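Local coordinates for pullulanase (Klebsiella oxytoca, PDB 2YOC), which hydrolyses alpha-1,6-glucosidic linkages in pullulan and related branched glucans, and is a membrane-binding enzyme exported by a type 2 secretion system, at residues Asn896-Gly901 / Val922-Glu927; Leu869-Ser874 / Trp885-Asp890; Tyr60-Leu65 / Val115-Asp120; Ala42-Val47 / Val139-Gly144. All blocks are in the same frame, centred on the assembly; numbering follows the deposited sequence.

Interaction 1. Residues Asn896-Gly901 / Val922-Glu927; sequences NNYNVG and VATPGE
Asn896 and Tyr898 face Pro925 and Thr924 from two irregular loops, with the CA atoms of Asn896 and Pro925 6.3 Å apart and no hydrogen bond from one loop to the other. The side chains meet by packing alone. Asn896 lays its amide against the CG-CD side of the Pro925 ring. OD1 of Asn896 lies 3.3 Å from Pro925 CD, and ND2 of Asn896 is 3.5 Å from Pro925 CG. The methyl CG2 of Thr924 sits beside the same oxygen, 3.4 Å from Asn896 OD1.

With chi1 at 70°, CG of Asn896 stands between its own backbone N and carbonyl carbon. The amide thus folds back along the chain, and OD1 accepts from Tyr898 N at 3.2 Å. This is an Asx turn. The N-H comes in from above the carbonyl plane of the amide. ND2 is bonded to Leu870 O, so both ends of the group are held.

Both loops lie in the long connection from strand 860-864, the last strand of the eight-stranded parallel barrel, to helix 927-945, probably the barrel's eighth helix. Gly926 is the N-cap of that helix.

Tyr898 crosses Thr924 at a slant. CG2 of Thr924 packs on Tyr898 CB at 3.8 Å. OG1 of Thr924 reaches the ring edge, close to the ring plane, 3.6 Å from Tyr898 CD2. The ring also makes an edge-to-face contact with Trp827. Its hydroxyl is bonded to Lys919 O, at the end of helix 912-919. Helix 826-833 lies against Asn896, Tyr898 and Pro925.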
# COMPACT_ATOMS: atom_id res chain seq x y z
N ASN B 896 -35.67 26.54 -13.54
CA ASN B 896 -35.09 25.81 -12.43
C ASN B 896 -34.70 26.74 -11.26
O ASN B 896 -34.01 26.29 -10.33
CB ASN B 896 -33.85 25.04 -12.92
CG ASN B 896 -32.66 25.91 -13.29
OD1 ASN B 896 -32.79 27.10 -13.64
ND2 ASN B 896 -31.48 25.31 -13.24
N ASN B 897 -35.13 28.03 -11.30
CA ASN B 897 -34.85 29.02 -10.26
C ASN B 897 -33.35 29.41 -10.20
O ASN B 897 -32.84 29.85 -9.16
CB ASN B 897 -35.42 28.57 -8.89
CG ASN B 897 -35.62 29.66 -7.88
OD1 ASN B 897 -36.29 30.66 -8.14
ND2 ASN B 897 -35.08 29.45 -6.69
N TYR B 898 -32.67 29.26 -11.33
CA TYR B 898 -31.25 29.61 -11.41
C TYR B 898 -31.11 31.10 -11.65
O TYR B 898 -31.99 31.69 -12.28
CB TYR B 898 -30.57 28.79 -12.52
CG TYR B 898 -29.08 29.03 -12.70
CD1 TYR B 898 -28.15 28.43 -11.86
CD2 TYR B 898 -28.61 29.77 -13.78
CE1 TYR B 898 -26.78 28.61 -12.06
CE2 TYR B 898 -27.24 29.95 -13.99
CZ TYR B 898 -26.33 29.37 -13.12
OH TYR B 898 -24.98 29.55 -13.33
N ASN B 899 -30.03 31.72 -11.11
CA ASN B 899 -29.74 33.16 -11.24
C ASN B 899 -30.99 34.02 -10.94
O ASN B 899 -31.65 34.57 -11.85
CB ASN B 899 -29.11 33.47 -12.62
CG ASN B 899 -28.73 34.90 -12.82
OD1 ASN B 899 -28.18 35.55 -11.94
ND2 ASN B 899 -29.03 35.40 -14.00
N VAL B 900 -31.36 34.02 -9.65
CA VAL B 900 -32.52 34.74 -9.13
C VAL B 900 -32.04 35.71 -8.06
O VAL B 900 -32.86 36.32 -7.37
CB VAL B 900 -33.63 33.79 -8.62
CG1 VAL B 900 -34.24 32.99 -9.77
CG2 VAL B 900 -33.14 32.85 -7.51
N GLY B 901 -30.72 35.84 -7.94
CA GLY B 901 -30.06 36.72 -6.98
C GLY B 901 -28.80 36.13 -6.39
O GLY B 901 -28.55 34.93 -6.51
N VAL B 922 -23.43 29.45 -18.97
CA VAL B 922 -24.48 28.84 -19.77
C VAL B 922 -25.89 29.33 -19.43
O VAL B 922 -26.16 29.72 -18.30
CB VAL B 922 -24.32 27.31 -19.96
CG1 VAL B 922 -25.31 26.50 -19.12
CG2 VAL B 922 -24.40 26.93 -21.45
N ALA B 923 -26.77 29.33 -20.46
CA ALA B 923 -28.18 29.73 -20.43
C ALA B 923 -28.97 29.04 -19.32
O ALA B 923 -28.62 27.94 -18.92
CB ALA B 923 -28.82 29.44 -21.77
N THR B 924 -30.05 29.70 -18.85
CA THR B 924 -30.92 29.14 -17.80
C THR B 924 -31.93 28.17 -18.43
O THR B 924 -32.53 28.52 -19.46
CB THR B 924 -31.57 30.28 -16.97
OG1 THR B 924 -30.53 31.16 -16.52
CG2 THR B 924 -32.37 29.78 -15.76
N PRO B 925 -32.13 26.96 -17.84
CA PRO B 925 -33.12 26.02 -18.39
C PRO B 925 -34.53 26.58 -18.49
O PRO B 925 -34.92 27.44 -17.69
CB PRO B 925 -33.09 24.86 -17.39
CG PRO B 925 -31.79 24.96 -16.72
CD PRO B 925 -31.49 26.40 -16.64
N GLY B 926 -35.27 26.09 -19.48
CA GLY B 926 -36.66 26.46 -19.76
C GLY B 926 -37.54 25.23 -19.86
O GLY B 926 -37.07 24.10 -19.68
N GLU B 927 -38.84 25.43 -20.16
CA GLU B 927 -39.81 24.33 -20.26
C GLU B 927 -39.25 23.09 -20.95
O GLU B 927 -39.50 21.97 -20.48
CB GLU B 927 -41.10 24.80 -20.94
CG GLU B 927 -42.29 23.88 -20.76
CD GLU B 927 -43.58 24.39 -21.38
OE1 GLU B 927 -43.81 25.62 -21.37
OE2 GLU B 927 -44.37 23.55 -21.87

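Interaction 2. Residues Leu869-Ser874 / Trp885-Asp890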
# COMPACT_ATOMS: atom_id res chain seq x y z
N LEU B 869 -36.05 18.38 -12.18
CA LEU B 869 -36.37 19.68 -12.75
C LEU B 869 -35.16 20.60 -12.62
O LEU B 869 -35.30 21.80 -12.40
CB LEU B 869 -37.61 20.30 -12.07
CG LEU B 869 -38.89 19.44 -12.02
CD1 LEU B 869 -39.99 20.13 -11.24
CD2 LEU B 869 -39.37 19.04 -13.41
N LEU B 870 -33.95 20.02 -12.73
CA LEU B 870 -32.66 20.73 -12.69
C LEU B 870 -32.57 21.77 -11.57
O LEU B 870 -31.89 22.79 -11.73
CB LEU B 870 -32.38 21.37 -14.07
CG LEU B 870 -32.50 20.44 -15.27
CD1 LEU B 870 -32.65 21.21 -16.54
CD2 LEU B 870 -31.30 19.52 -15.37
N ARG B 871 -33.27 21.52 -10.44
CA ARG B 871 -33.38 22.44 -9.31
C ARG B 871 -32.11 23.18 -9.00
O ARG B 871 -31.03 22.59 -8.93
CB ARG B 871 -33.93 21.78 -8.04
CG ARG B 871 -34.36 22.76 -6.95
CD ARG B 871 -34.71 22.05 -5.67
NE ARG B 871 -35.17 22.96 -4.62
CZ ARG B 871 -35.73 22.56 -3.49
NH1 ARG B 871 -35.92 21.27 -3.26
NH2 ARG B 871 -36.14 23.45 -2.60
N SER B 872 -32.29 24.50 -8.84
CA SER B 872 -31.29 25.47 -8.47
C SER B 872 -31.77 26.29 -7.26
O SER B 872 -32.97 26.45 -7.03
CB SER B 872 -30.98 26.38 -9.65
OG SER B 872 -30.06 27.40 -9.29
N LYS B 873 -30.81 26.78 -6.48
CA LYS B 873 -30.99 27.63 -5.29
C LYS B 873 -30.14 28.90 -5.51
O LYS B 873 -29.86 29.65 -4.58
CB LYS B 873 -30.55 26.85 -4.02
CG LYS B 873 -31.56 25.79 -3.62
CD LYS B 873 -31.18 25.01 -2.37
CE LYS B 873 -32.18 23.91 -2.08
NZ LYS B 873 -31.86 23.19 -0.82
N SER B 874 -29.78 29.15 -6.79
CA SER B 874 -28.91 30.24 -7.24
C SER B 874 -27.66 30.40 -6.36
O SER B 874 -27.31 31.48 -5.86
CB SER B 874 -29.66 31.51 -7.65
OG SER B 874 -29.88 32.47 -6.64
N TRP B 885 -38.22 32.29 -1.87
CA TRP B 885 -37.40 32.78 -2.97
C TRP B 885 -36.34 31.81 -3.47
O TRP B 885 -36.43 31.36 -4.62
CB TRP B 885 -36.79 34.14 -2.66
CG TRP B 885 -36.34 34.88 -3.89
CD1 TRP B 885 -35.06 35.09 -4.30
CD2 TRP B 885 -37.19 35.47 -4.89
NE1 TRP B 885 -35.05 35.80 -5.49
CE2 TRP B 885 -36.34 36.06 -5.86
CE3 TRP B 885 -38.58 35.57 -5.05
CZ2 TRP B 885 -36.85 36.72 -6.98
CZ3 TRP B 885 -39.08 36.25 -6.15
CH2 TRP B 885 -38.22 36.80 -7.10
N PHE B 886 -35.36 31.47 -2.63
CA PHE B 886 -34.27 30.58 -3.04
C PHE B 886 -34.61 29.11 -3.17
O PHE B 886 -34.09 28.44 -4.07
CB PHE B 886 -33.01 30.82 -2.20
CG PHE B 886 -32.40 32.17 -2.47
CD1 PHE B 886 -31.52 32.35 -3.53
CD2 PHE B 886 -32.73 33.27 -1.69
CE1 PHE B 886 -30.97 33.62 -3.80
CE2 PHE B 886 -32.19 34.54 -1.96
CZ PHE B 886 -31.31 34.70 -3.02
N ASN B 887 -35.50 28.61 -2.32
CA ASN B 887 -35.93 27.21 -2.28
C ASN B 887 -37.12 26.91 -3.19
O ASN B 887 -37.83 25.93 -3.00
CB ASN B 887 -36.25 26.85 -0.84
CG ASN B 887 -35.04 26.68 0.01
OD1 ASN B 887 -34.47 25.58 0.10
ND2 ASN B 887 -34.69 27.72 0.72
N ARG B 888 -37.31 27.74 -4.20
CA ARG B 888 -38.40 27.65 -5.14
C ARG B 888 -38.25 26.48 -6.10
O ARG B 888 -37.18 26.29 -6.69
CB ARG B 888 -38.52 28.97 -5.92
CG ARG B 888 -39.55 28.98 -7.01
CD ARG B 888 -39.59 30.31 -7.70
NE ARG B 888 -40.50 30.26 -8.84
CZ ARG B 888 -40.12 30.09 -10.10
NH1 ARG B 888 -38.82 29.98 -10.40
NH2 ARG B 888 -41.02 30.04 -11.08
N VAL B 889 -39.35 25.70 -6.22
CA VAL B 889 -39.47 24.59 -7.17
C VAL B 889 -40.66 24.89 -8.09
O VAL B 889 -41.81 24.74 -7.68
CB VAL B 889 -39.57 23.19 -6.51
CG1 VAL B 889 -39.60 22.09 -7.56
CG2 VAL B 889 -38.40 22.96 -5.57
N ASP B 890 -40.39 25.34 -9.33
CA ASP B 890 -41.45 25.68 -10.27
C ASP B 890 -42.16 24.46 -10.89
O ASP B 890 -41.68 23.91 -11.89
CB ASP B 890 -40.92 26.62 -11.36
CG ASP B 890 -41.99 27.08 -12.33
OD1 ASP B 890 -43.19 26.86 -12.05
OD2 ASP B 890 -41.62 27.65 -13.37
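The guanidinium of Arg871 is packed on both faces. CG2 of Val889 lies over the centre of one face, 3.3 Å above the plane. CE of Lys873 covers the opposite face, offset toward the rim. The Arg871 chain is extended from CG to NE, with CG anti to the backbone N (chi1 -167°), and it crosses Val889 at about a right angle. NH2 of Arg871 makes a weak bond to Asn887 O, 3.0 Å long and bent to 124° at the hydrogen. Stronger partners lie beyond the two segments: Asp421 forms a salt bridge with NH2, and Gln865 O is bonded to NH1.

Lys873 runs out straight beyond CG and passes Asn887 obliquely, with its CE 3.6 Å from Asn887 OD1. Ser879 OG is hydrogen-bonded to both Lys873 NZ and Asn887 OD1, and so joins the two ends. The backbones also touch here, through a CA-H...O contact of 3.4 Å from Lys873 CA to Phe886 O.

Phe886 turns its ring edge to the other segment. Ser874 OG, hydrogen-bonded to Gly901 O, is 3.3 Å from Phe886 CE1, and Lys873 O is equally near Phe886 CD1. Ser872 OG accepts from Ser874 N in an ST turn and is also bonded to Asp828 OD1. At the other end, Leu869 CD1 packs on Val889 CG1 at 4.2 Å.

The two segments run in nearly opposed directions. The contact is buried, and segment 885-890 carries the end of the short helix 883-886. This long excursion follows strand 860-864, the eighth strand of the parallel barrel characteristic of the alpha-amylase superfamily.

Interaction 3. Residues Tyr60-Leu65 / Val115-Asp120; sequences YSSKNL and VRDGTD
Lys63 NZ meets Asp117 OD2 at 2.7 Å, a salt bridge that spans two neighbouring strands. The ammonium comes from above the carboxylate plane. The lysine chain bends at chi2 (67°), which brings its end back across to Asp117. The other carboxylate oxygen faces Ser62: the bond from Ser62 OG to Asp117 OD1 is weak, at 3.0 Å. One oxygen is thus held by the ion pair and the other more weakly by the serine.

The backbones pair as antiparallel strands. Asn64 and Arg116 form the hydrogen-bonded pair. Asn64 N donates to Arg116 O at 2.9 Å in a nearly straight bond (168°). The return bond runs from Arg116 N to Asn64 O. Lys63 with Asp117, and Leu65 with Val115, are non-hydrogen-bonded pairs. Past the last pair, Gly118 N donates to Ser62 O at 2.8 Å. Gly118 has positive phi as its chain turns away.

Leu65 and Val115 lie side by side on the face that also carries Lys63 and Asp117. CD2 of Leu65 is 3.9 Å from Val115 CG2, and Trp100 of strand 99-103 lies against Leu65. Arg116 points to the other face. There its guanidinium makes a cation-pi contact with Trp83 and is bonded to Trp83 O.

Strands 63-68 and 110-117 are neighbours in a three-stranded antiparallel sheet in the bacterial pullulanase-associated domain. One face of the pairing changes from apolar at Leu65 and Val115 to charged at Lys63 and Asp117. The salt bridge is consistent with the partly exposed end of the strand pair, where the ion pair and the backbone bonds hold the strands together.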
# COMPACT_ATOMS: atom_id res chain seq x y z
N TYR B 60 3.18 43.42 39.74
CA TYR B 60 2.10 43.62 38.78
C TYR B 60 2.52 44.34 37.48
O TYR B 60 1.67 44.82 36.74
CB TYR B 60 0.88 44.30 39.44
CG TYR B 60 0.22 43.49 40.54
CD1 TYR B 60 0.06 42.11 40.42
CD2 TYR B 60 -0.27 44.10 41.69
CE1 TYR B 60 -0.54 41.36 41.43
CE2 TYR B 60 -0.87 43.36 42.71
CZ TYR B 60 -1.00 41.99 42.58
OH TYR B 60 -1.60 41.25 43.58
N SER B 61 3.85 44.36 37.19
CA SER B 61 4.44 44.98 35.99
C SER B 61 3.92 44.29 34.73
O SER B 61 3.43 44.95 33.81
CB SER B 61 5.96 44.88 36.03
OG SER B 61 6.52 45.04 37.33
N SER B 62 3.98 42.94 34.72
CA SER B 62 3.55 42.05 33.64
C SER B 62 2.08 42.23 33.24
O SER B 62 1.73 41.96 32.09
CB SER B 62 3.85 40.60 34.02
OG SER B 62 3.28 40.24 35.27
N LYS B 63 1.23 42.71 34.19
CA LYS B 63 -0.20 42.97 34.01
C LYS B 63 -0.46 44.22 33.19
O LYS B 63 0.13 45.27 33.46
CB LYS B 63 -0.91 43.04 35.38
CG LYS B 63 -1.53 41.73 35.87
CD LYS B 63 -0.50 40.65 36.20
CE LYS B 63 -1.14 39.41 36.74
NZ LYS B 63 -0.12 38.47 37.25
N ASN B 64 -1.32 44.10 32.16
CA ASN B 64 -1.67 45.18 31.23
C ASN B 64 -3.03 44.97 30.56
O ASN B 64 -3.45 43.83 30.34
CB ASN B 64 -0.58 45.36 30.16
CG ASN B 64 -0.30 44.12 29.34
OD1 ASN B 64 0.08 43.07 29.85
ND2 ASN B 64 -0.44 44.24 28.03
N LEU B 65 -3.69 46.06 30.18
CA LEU B 65 -4.97 45.95 29.49
C LEU B 65 -4.84 46.33 28.04
O LEU B 65 -4.39 47.43 27.73
CB LEU B 65 -6.05 46.86 30.11
CG LEU B 65 -6.19 46.97 31.60
CD1 LEU B 65 -7.28 47.92 31.94
CD2 LEU B 65 -6.46 45.61 32.24
N VAL B 115 -8.03 41.90 29.59
CA VAL B 115 -7.15 41.82 30.74
C VAL B 115 -6.03 40.81 30.44
O VAL B 115 -6.32 39.68 30.05
CB VAL B 115 -7.98 41.51 32.02
CG1 VAL B 115 -7.08 41.20 33.21
CG2 VAL B 115 -8.94 42.66 32.33
N ARG B 116 -4.76 41.25 30.54
CA ARG B 116 -3.60 40.42 30.21
C ARG B 116 -2.44 40.44 31.22
O ARG B 116 -2.33 41.35 32.03
CB ARG B 116 -3.03 40.83 28.83
CG ARG B 116 -3.97 40.75 27.64
CD ARG B 116 -3.20 41.03 26.36
NE ARG B 116 -2.91 42.45 26.17
CZ ARG B 116 -1.91 42.92 25.43
NH1 ARG B 116 -1.07 42.08 24.82
NH2 ARG B 116 -1.72 44.23 25.30
N ASP B 117 -1.56 39.43 31.12
CA ASP B 117 -0.30 39.24 31.86
C ASP B 117 0.70 38.96 30.72
O ASP B 117 0.92 37.82 30.30
CB ASP B 117 -0.38 38.05 32.86
CG ASP B 117 0.78 37.90 33.83
OD1 ASP B 117 1.92 38.26 33.47
OD2 ASP B 117 0.56 37.32 34.92
N GLY B 118 1.21 40.05 30.16
CA GLY B 118 2.06 40.02 28.99
C GLY B 118 1.17 40.11 27.77
O GLY B 118 0.22 40.89 27.74
N THR B 119 1.45 39.27 26.77
CA THR B 119 0.63 39.27 25.56
C THR B 119 -0.29 38.04 25.56
O THR B 119 -0.52 37.42 24.52
CB THR B 119 1.45 39.61 24.28
OG1 THR B 119 2.43 38.60 24.05
CG2 THR B 119 2.15 40.97 24.36
N ASP B 120 -0.82 37.71 26.77
CA ASP B 120 -1.69 36.57 27.04
C ASP B 120 -2.94 36.99 27.82
O ASP B 120 -2.83 37.59 28.90
CB ASP B 120 -0.92 35.47 27.81
CG ASP B 120 0.31 34.88 27.11
OD1 ASP B 120 0.21 34.56 25.89
OD2 ASP B 120 1.34 34.66 27.80

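Interaction 4. Residues Ala42-Val47 / Val139-Gly144; sequences AVIHLV and VSVIAG
Backbone hydrogen bonds join Val43, His45 and Val47 to Val139 and Val141 in parallel register. Val139 N donates to Val43 O at 3.0 Å, and Val141 N donates to His45 O at 2.8 Å. In return, His45 N reaches Val139 O and Val47 N reaches Val141 O, each at 2.9 Å. Three CA-H...O contacts lie between these bonds. Strand 41-46 is the middle strand of a mixed three-stranded sheet, with 138-141 parallel on one edge and 99-103 antiparallel on the other.

One side-chain bond adds to the backbone pattern. ND1 of His45 donates to Val139 O at 2.8 Å, so this carbonyl oxygen accepts from both the main chain and the ring of the same histidine. The ring nitrogen approaches from above the carbonyl plane, 51° out of it. With chi1 at -58°, the ring swings beside its own backbone N, and this lets N and ND1 share one acceptor. A weak bond joins His45 NE2 to Glu33 O. Ser140 lies on the same face of the sheet, next to the ring, and helix 152-159 packs there through Arg152.

The other face is apolar. Ile44 and Val139 lie side by side, with Ile44 CD1 3.6 Å from Val139 CG1. The second branch of Ile44 meets the next valine at a slant, CG2 to Val141 CG2 at 3.9 Å.

The two faces thus differ in chemistry. A buried histidine and serine mark one, and branched aliphatic chains the other. The doubled grip on Val139 O ties the imidazole to the strand and limits how it can turn.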
# COMPACT_ATOMS: atom_id res chain seq x y z
N ALA B 42 -12.97 55.59 33.97
CA ALA B 42 -13.45 54.34 34.56
C ALA B 42 -12.33 53.64 35.34
O ALA B 42 -11.15 53.91 35.09
CB ALA B 42 -13.99 53.40 33.49
N VAL B 43 -12.70 52.75 36.28
CA VAL B 43 -11.72 51.99 37.05
C VAL B 43 -12.03 50.48 37.09
O VAL B 43 -13.14 50.09 37.44
CB VAL B 43 -11.33 52.64 38.41
CG1 VAL B 43 -12.39 52.45 39.48
CG2 VAL B 43 -9.97 52.14 38.89
N ILE B 44 -11.06 49.65 36.64
CA ILE B 44 -11.18 48.19 36.61
C ILE B 44 -10.20 47.59 37.63
O ILE B 44 -9.00 47.88 37.57
CB ILE B 44 -10.97 47.57 35.18
CG1 ILE B 44 -11.73 48.32 34.05
CG2 ILE B 44 -11.24 46.05 35.16
CD1 ILE B 44 -13.29 48.45 34.10
N HIS B 45 -10.72 46.77 38.57
CA HIS B 45 -9.92 46.11 39.59
C HIS B 45 -9.65 44.67 39.21
O HIS B 45 -10.58 43.93 38.86
CB HIS B 45 -10.66 46.06 40.94
CG HIS B 45 -11.06 47.38 41.51
ND1 HIS B 45 -12.33 47.89 41.30
CD2 HIS B 45 -10.39 48.20 42.35
CE1 HIS B 45 -12.37 49.03 41.99
NE2 HIS B 45 -11.23 49.24 42.64
N LEU B 46 -8.40 44.25 39.34
CA LEU B 46 -8.10 42.84 39.14
C LEU B 46 -8.05 42.27 40.54
O LEU B 46 -7.29 42.75 41.38
CB LEU B 46 -6.79 42.58 38.38
CG LEU B 46 -6.50 41.10 38.11
CD1 LEU B 46 -6.96 40.71 36.75
CD2 LEU B 46 -5.03 40.76 38.25
N VAL B 47 -8.93 41.31 40.82
CA VAL B 47 -8.92 40.69 42.13
C VAL B 47 -7.96 39.50 42.02
O VAL B 47 -8.28 38.48 41.38
CB VAL B 47 -10.32 40.38 42.70
CG1 VAL B 47 -10.21 39.86 44.13
CG2 VAL B 47 -11.21 41.63 42.67
N VAL B 139 -15.60 48.94 38.67
CA VAL B 139 -15.87 47.56 38.31
C VAL B 139 -14.71 46.65 38.75
O VAL B 139 -13.59 47.14 38.90
CB VAL B 139 -16.15 47.55 36.78
CG1 VAL B 139 -15.50 46.38 36.05
CG2 VAL B 139 -17.64 47.63 36.49
N SER B 140 -14.98 45.35 38.96
CA SER B 140 -13.97 44.37 39.37
C SER B 140 -14.06 43.07 38.57
O SER B 140 -15.17 42.62 38.25
CB SER B 140 -14.10 44.07 40.86
OG SER B 140 -14.19 45.26 41.63
N VAL B 141 -12.90 42.46 38.23
CA VAL B 141 -12.82 41.21 37.47
C VAL B 141 -11.78 40.23 38.08
O VAL B 141 -10.82 40.67 38.71
CB VAL B 141 -12.64 41.39 35.93
CG1 VAL B 141 -13.87 42.01 35.28
CG2 VAL B 141 -11.39 42.20 35.58
N ILE B 142 -12.01 38.91 37.91
CA ILE B 142 -11.11 37.84 38.39
C ILE B 142 -10.60 37.09 37.16
O ILE B 142 -11.35 36.95 36.19
CB ILE B 142 -11.79 36.85 39.38
CG1 ILE B 142 -12.76 37.54 40.36
CG2 ILE B 142 -10.74 36.03 40.14
CD1 ILE B 142 -13.93 36.64 40.77
N ALA B 143 -9.34 36.61 37.18
CA ALA B 143 -8.75 35.88 36.05
C ALA B 143 -9.51 34.60 35.66
O ALA B 143 -9.80 33.78 36.53
CB ALA B 143 -7.28 35.58 36.31
N GLY B 144 -9.85 34.50 34.37
CA GLY B 144 -10.59 33.40 33.76
C GLY B 144 -12.06 33.32 34.12
O GLY B 144 -12.72 32.32 33.82

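The four contacts form two pairs. Interactions 1 and 2 touch in the long connection between barrel strand 860-864 and helix 927-945: Asn896 O is probably bonded to Ser872 N, and Gly901 O to Ser874 OG. Both are buried and built mainly from loops; interaction 2 includes the end of helix 883-886. Interaction 1 relies on packing, whereas interaction 2 adds a sandwiched arginine. The centres of interactions 2 and 3 are about 54 Å apart. Interactions 3 and 4 are strand pairings, antiparallel and parallel respectively. Interaction 3 is nested in the chain loop that interaction 4 closes, and Val115 packs on Leu46 and Val141. Interaction 4 is buried; interaction 3 is partly exposed and carries an ion pair.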